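PDB 6NXI: FAD:protein FMN transferase from Vibrio cholerae, which probably transfers the FMN moiety of FAD onto a threonine hydroxyl of a target flavoprotein, using magnesium and releasing AMP. Local coordinates for residues Ile251-Lys263 with Ile292-Phe304. Sequence-based numbering, arbitrary orientation.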
loop_
_atom_site.group_PDB
_atom_site.type_symbol
_atom_site.label_atom_id
_atom_site.label_comp_id
_atom_site.label_asym_id
_atom_site.label_seq_id
_atom_site.Cartn_x
_atom_site.Cartn_y
_atom_site.Cartn_z
ATOM N N ILE A 251 15.910 0.297 -0.575
ATOM C CA ILE A 251 16.209 -0.953 0.159
ATOM C C ILE A 251 17.205 -1.776 -0.636
ATOM O O ILE A 251 17.154 -1.792 -1.876
ATOM C CB ILE A 251 14.951 -1.754 0.527
ATOM C CG1 ILE A 251 14.075 -2.089 -0.684
ATOM C CG2 ILE A 251 14.209 -1.015 1.619
ATOM C CD1 ILE A 251 13.044 -3.164 -0.387
ATOM N N ASN A 252 18.090 -2.390 0.112
ATOM C CA ASN A 252 19.142 -3.282 -0.397
ATOM C C ASN A 252 19.067 -4.510 0.498
ATOM O O ASN A 252 19.768 -4.541 1.568
ATOM C CB ASN A 252 20.470 -2.547 -0.330
ATOM C CG ASN A 252 21.589 -3.411 -0.842
ATOM O OD1 ASN A 252 21.345 -4.330 -1.617
ATOM N ND2 ASN A 252 22.799 -3.134 -0.384
ATOM N N ASN A 253 18.161 -5.418 0.189
ATOM C CA ASN A 253 18.045 -6.692 0.915
ATOM C C ASN A 253 17.670 -7.761 -0.110
ATOM O O ASN A 253 17.650 -7.409 -1.287
ATOM C CB ASN A 253 17.187 -6.594 2.170
ATOM C CG ASN A 253 15.715 -6.397 1.899
ATOM O OD1 ASN A 253 15.248 -6.692 0.795
ATOM N ND2 ASN A 253 14.995 -5.934 2.918
ATOM N N ARG A 254 17.390 -8.972 0.359
ATOM C CA ARG A 254 17.203 -10.152 -0.513
ATOM C C ARG A 254 15.739 -10.222 -0.919
ATOM O O ARG A 254 15.415 -11.149 -1.690
ATOM C CB ARG A 254 17.630 -11.447 0.179
ATOM C CG ARG A 254 19.136 -11.630 0.319
ATOM C CD ARG A 254 19.425 -12.809 1.225
ATOM N NE ARG A 254 19.306 -12.467 2.636
ATOM C CZ ARG A 254 20.284 -11.935 3.379
ATOM N NH1 ARG A 254 21.469 -11.638 2.858
ATOM N NH2 ARG A 254 20.053 -11.677 4.653
ATOM N N VAL A 255 14.878 -9.345 -0.410
ATOM C CA VAL A 255 13.417 -9.558 -0.567
ATOM C C VAL A 255 12.980 -9.139 -1.966
ATOM O O VAL A 255 13.224 -8.021 -2.357
ATOM C CB VAL A 255 12.598 -8.858 0.525
ATOM C CG1 VAL A 255 11.102 -9.123 0.323
ATOM C CG2 VAL A 255 13.058 -9.292 1.908
ATOM N N VAL A 256 12.322 -10.051 -2.678
ATOM C CA VAL A 256 11.823 -9.821 -4.056
ATOM C C VAL A 256 10.386 -9.290 -3.961
ATOM O O VAL A 256 10.069 -8.311 -4.638
ATOM C CB VAL A 256 11.859 -11.138 -4.853
ATOM C CG1 VAL A 256 11.106 -10.986 -6.175
ATOM C CG2 VAL A 256 13.279 -11.613 -5.048
ATOM N N SER A 257 9.560 -9.919 -3.140
ATOM C CA SER A 257 8.142 -9.506 -3.009
ATOM C C SER A 257 7.618 -9.945 -1.654
ATOM O O SER A 257 8.060 -10.951 -1.084
ATOM C CB SER A 257 7.284 -10.025 -4.156
ATOM O OG SER A 257 7.058 -11.427 -4.045
ATOM N N VAL A 258 6.572 -9.258 -1.206
ATOM C CA VAL A 258 5.892 -9.589 0.047
ATOM C C VAL A 258 4.418 -9.479 -0.257
ATOM O O VAL A 258 3.998 -8.393 -0.715
ATOM C CB VAL A 258 6.291 -8.630 1.181
ATOM C CG1 VAL A 258 5.545 -8.979 2.431
ATOM C CG2 VAL A 258 7.813 -8.641 1.412
ATOM N N THR A 259 3.708 -10.564 0.004
ATOM C CA THR A 259 2.237 -10.631 -0.071
ATOM C C THR A 259 1.666 -10.771 1.346
ATOM O O THR A 259 2.071 -11.680 2.065
ATOM C CB THR A 259 1.791 -11.811 -0.936
ATOM O OG1 THR A 259 2.466 -11.658 -2.188
ATOM C CG2 THR A 259 0.287 -11.773 -1.117
ATOM N N VAL A 260 0.703 -9.904 1.704
ATOM C CA VAL A 260 0.057 -9.883 3.028
ATOM C C VAL A 260 -1.459 -9.986 2.835
ATOM O O VAL A 260 -2.023 -9.249 2.003
ATOM C CB VAL A 260 0.439 -8.608 3.807
ATOM C CG1 VAL A 260 -0.300 -8.568 5.124
ATOM C CG2 VAL A 260 1.941 -8.491 4.017
ATOM N N LEU A 261 -2.081 -10.854 3.623
ATOM C CA LEU A 261 -3.556 -10.847 3.794
ATOM C C LEU A 261 -3.940 -10.124 5.089
ATOM O O LEU A 261 -3.308 -10.318 6.125
ATOM C CB LEU A 261 -4.071 -12.273 3.841
ATOM C CG LEU A 261 -3.549 -13.215 2.768
ATOM C CD1 LEU A 261 -4.164 -14.615 2.950
ATOM C CD2 LEU A 261 -3.830 -12.670 1.401
ATOM N N ASP A 262 -5.024 -9.364 5.017
ATOM C CA ASP A 262 -5.644 -8.744 6.215
ATOM C C ASP A 262 -7.101 -8.468 5.843
ATOM O O ASP A 262 -7.345 -8.237 4.686
ATOM C CB ASP A 262 -4.942 -7.455 6.634
ATOM C CG ASP A 262 -5.319 -6.954 8.023
ATOM O OD1 ASP A 262 -4.688 -7.443 8.982
ATOM O OD2 ASP A 262 -6.279 -6.125 8.139
ATOM N N LYS A 263 -7.969 -8.406 6.823
ATOM C CA LYS A 263 -9.368 -7.983 6.600
ATOM C C LYS A 263 -9.420 -6.563 6.010
ATOM O O LYS A 263 -10.372 -6.255 5.274
ATOM C CB LYS A 263 -10.132 -8.097 7.924
ATOM C CG LYS A 263 -10.329 -9.534 8.410
ATOM C CD LYS A 263 -11.224 -10.367 7.513
ATOM C CE LYS A 263 -11.602 -11.704 8.118
ATOM N NZ LYS A 263 -11.836 -12.694 7.039
ATOM N N ILE A 292 -0.083 -12.642 11.254
ATOM C CA ILE A 292 -0.226 -12.001 9.923
ATOM C C ILE A 292 0.063 -13.045 8.858
ATOM O O ILE A 292 1.168 -13.603 8.871
ATOM C CB ILE A 292 0.712 -10.794 9.780
ATOM C CG1 ILE A 292 0.625 -9.830 10.956
ATOM C CG2 ILE A 292 0.424 -10.083 8.477
ATOM C CD1 ILE A 292 1.670 -8.749 10.902
ATOM N N PRO A 293 -0.882 -13.349 7.951
ATOM C CA PRO A 293 -0.609 -14.207 6.804
ATOM C C PRO A 293 0.313 -13.469 5.821
ATOM O O PRO A 293 -0.078 -12.452 5.225
ATOM C CB PRO A 293 -1.971 -14.531 6.211
ATOM C CG PRO A 293 -2.960 -14.107 7.250
ATOM C CD PRO A 293 -2.311 -12.989 8.015
ATOM N N VAL A 294 1.532 -13.987 5.651
ATOM C CA VAL A 294 2.520 -13.341 4.758
ATOM C C VAL A 294 3.243 -14.410 3.946
ATOM O O VAL A 294 3.606 -15.471 4.523
ATOM C CB VAL A 294 3.545 -12.512 5.539
ATOM C CG1 VAL A 294 4.460 -11.751 4.597
ATOM C CG2 VAL A 294 2.852 -11.578 6.506
ATOM N N LEU A 295 3.520 -14.072 2.690
ATOM C CA LEU A 295 4.438 -14.837 1.824
ATOM C C LEU A 295 5.518 -13.877 1.350
ATOM O O LEU A 295 5.234 -12.893 0.650
ATOM C CB LEU A 295 3.675 -15.458 0.656
ATOM C CG LEU A 295 4.533 -16.332 -0.257
ATOM C CD1 LEU A 295 4.950 -17.590 0.467
ATOM C CD2 LEU A 295 3.772 -16.659 -1.530
ATOM N N MET A 296 6.754 -14.205 1.682
ATOM C CA MET A 296 7.895 -13.417 1.194
ATOM C C MET A 296 8.691 -14.272 0.252
ATOM O O MET A 296 8.982 -15.435 0.626
ATOM C CB MET A 296 8.831 -13.021 2.308
ATOM C CG MET A 296 8.251 -12.049 3.218
ATOM S SD MET A 296 9.703 -11.424 4.036
ATOM C CE MET A 296 8.935 -10.731 5.470
ATOM N N ILE A 297 8.988 -13.709 -0.897
ATOM C CA ILE A 297 9.890 -14.351 -1.875
ATOM C C ILE A 297 11.233 -13.651 -1.777
ATOM O O ILE A 297 11.278 -12.424 -1.845
ATOM C CB ILE A 297 9.283 -14.257 -3.270
ATOM C CG1 ILE A 297 7.924 -14.968 -3.288
ATOM C CG2 ILE A 297 10.275 -14.834 -4.271
ATOM C CD1 ILE A 297 7.239 -14.845 -4.579
ATOM N N VAL A 298 12.297 -14.430 -1.613
ATOM C CA VAL A 298 13.649 -13.858 -1.413
ATOM C C VAL A 298 14.585 -14.495 -2.413
ATOM O O VAL A 298 14.366 -15.665 -2.786
ATOM C CB VAL A 298 14.158 -13.983 0.032
ATOM C CG1 VAL A 298 13.013 -13.709 0.999
ATOM C CG2 VAL A 298 14.814 -15.308 0.328
ATOM N N LYS A 299 15.535 -13.686 -2.849
ATOM C CA LYS A 299 16.640 -14.116 -3.750
ATOM C C LYS A 299 17.695 -14.814 -2.895
ATOM O O LYS A 299 18.199 -14.161 -1.977
ATOM C CB LYS A 299 17.186 -12.886 -4.484
ATOM C CG LYS A 299 18.338 -13.146 -5.445
ATOM C CD LYS A 299 17.889 -13.615 -6.814
ATOM C CE LYS A 299 19.049 -14.166 -7.622
ATOM N NZ LYS A 299 19.329 -15.581 -7.277
ATOM N N THR A 300 18.009 -16.071 -3.214
ATOM C CA THR A 300 19.060 -16.873 -2.537
ATOM C C THR A 300 20.324 -16.796 -3.384
ATOM O O THR A 300 20.320 -16.135 -4.429
ATOM C CB THR A 300 18.644 -18.331 -2.349
ATOM O OG1 THR A 300 18.627 -18.920 -3.648
ATOM C CG2 THR A 300 17.295 -18.474 -1.675
ATOM N N ASP A 301 21.388 -17.436 -2.924
ATOM C CA ASP A 301 22.680 -17.399 -3.635
ATOM C C ASP A 301 22.521 -17.841 -5.098
ATOM O O ASP A 301 23.136 -17.166 -5.954
ATOM C CB ASP A 301 23.700 -18.257 -2.902
ATOM C CG ASP A 301 25.099 -18.042 -3.422
ATOM O OD1 ASP A 301 25.517 -16.849 -3.508
ATOM O OD2 ASP A 301 25.725 -19.068 -3.766
ATOM N N ASP A 302 21.752 -18.897 -5.392
ATOM C CA ASP A 302 21.607 -19.402 -6.788
ATOM C C ASP A 302 20.134 -19.575 -7.213
ATOM O O ASP A 302 19.854 -20.328 -8.151
ATOM C CB ASP A 302 22.417 -20.689 -6.961
ATOM C CG ASP A 302 22.069 -21.800 -5.981
ATOM O OD1 ASP A 302 21.123 -21.611 -5.193
ATOM O OD2 ASP A 302 22.775 -22.842 -6.003
ATOM N N GLY A 303 19.193 -18.903 -6.573
ATOM C CA GLY A 303 17.790 -18.979 -6.999
ATOM C C GLY A 303 16.907 -18.126 -6.116
ATOM O O GLY A 303 17.256 -16.955 -5.863
ATOM N N PHE A 304 15.791 -18.701 -5.713
ATOM C CA PHE A 304 14.730 -18.012 -4.951
ATOM C C PHE A 304 14.177 -18.993 -3.936
ATOM O O PHE A 304 14.275 -20.230 -4.130
ATOM C CB PHE A 304 13.603 -17.500 -5.854
ATOM C CG PHE A 304 14.043 -16.556 -6.931
ATOM C CD1 PHE A 304 14.156 -15.202 -6.679
ATOM C CD2 PHE A 304 14.410 -17.026 -8.188
ATOM C CE1 PHE A 304 14.599 -14.316 -7.647
ATOM C CE2 PHE A 304 14.819 -16.125 -9.167
ATOM C CZ PHE A 304 14.960 -14.788 -8.885
HETATM O O HOH W 1 5.214 -12.432 -2.239
#
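A classic beta bulge sets V256 and S257 together opposite I297 and shifts by one residue the register of strands 255-262 and 294-299, which run nearly antiparallel (167° between their directions, 4.4 Å between axes at the closest). I297 O takes V256 N at 2.7 Å and, more weakly, S257 N at 3.3 Å. Beyond the bulge the pairing is regular: T259 and L295 exchange two backbone bonds, and L261 N reaches P293 O.

Helix 265-278, part of the connection between the strands, packs on the face carrying V258, V260, V294 and M296. V258 keeps CG1 anti to its N (chi1 178°), which brings that methyl 3.7 Å from V294 CG1, while its CG2 lies alongside M296 CG. V260 CG1 meets I292 CG2 at the same separation. On the other face, I297 CD1 comes within 3.5 Å of S257 OG, and a water links S257 OG and T259 OG1 while donating to L295 O (2.9 Å). At one end the L261 side chain crosses that of P293 at roughly a right angle, CB against CB; at the other, V256 CG2 touches the F304 ring edge.

The two faces thus differ chemically: one, aliphatic apart from the M296 sulfur, is packed by the helix bearing magnesium ligands D269 and T273, whereas the other mixes L295 and I297 with two water-joined hydroxyls.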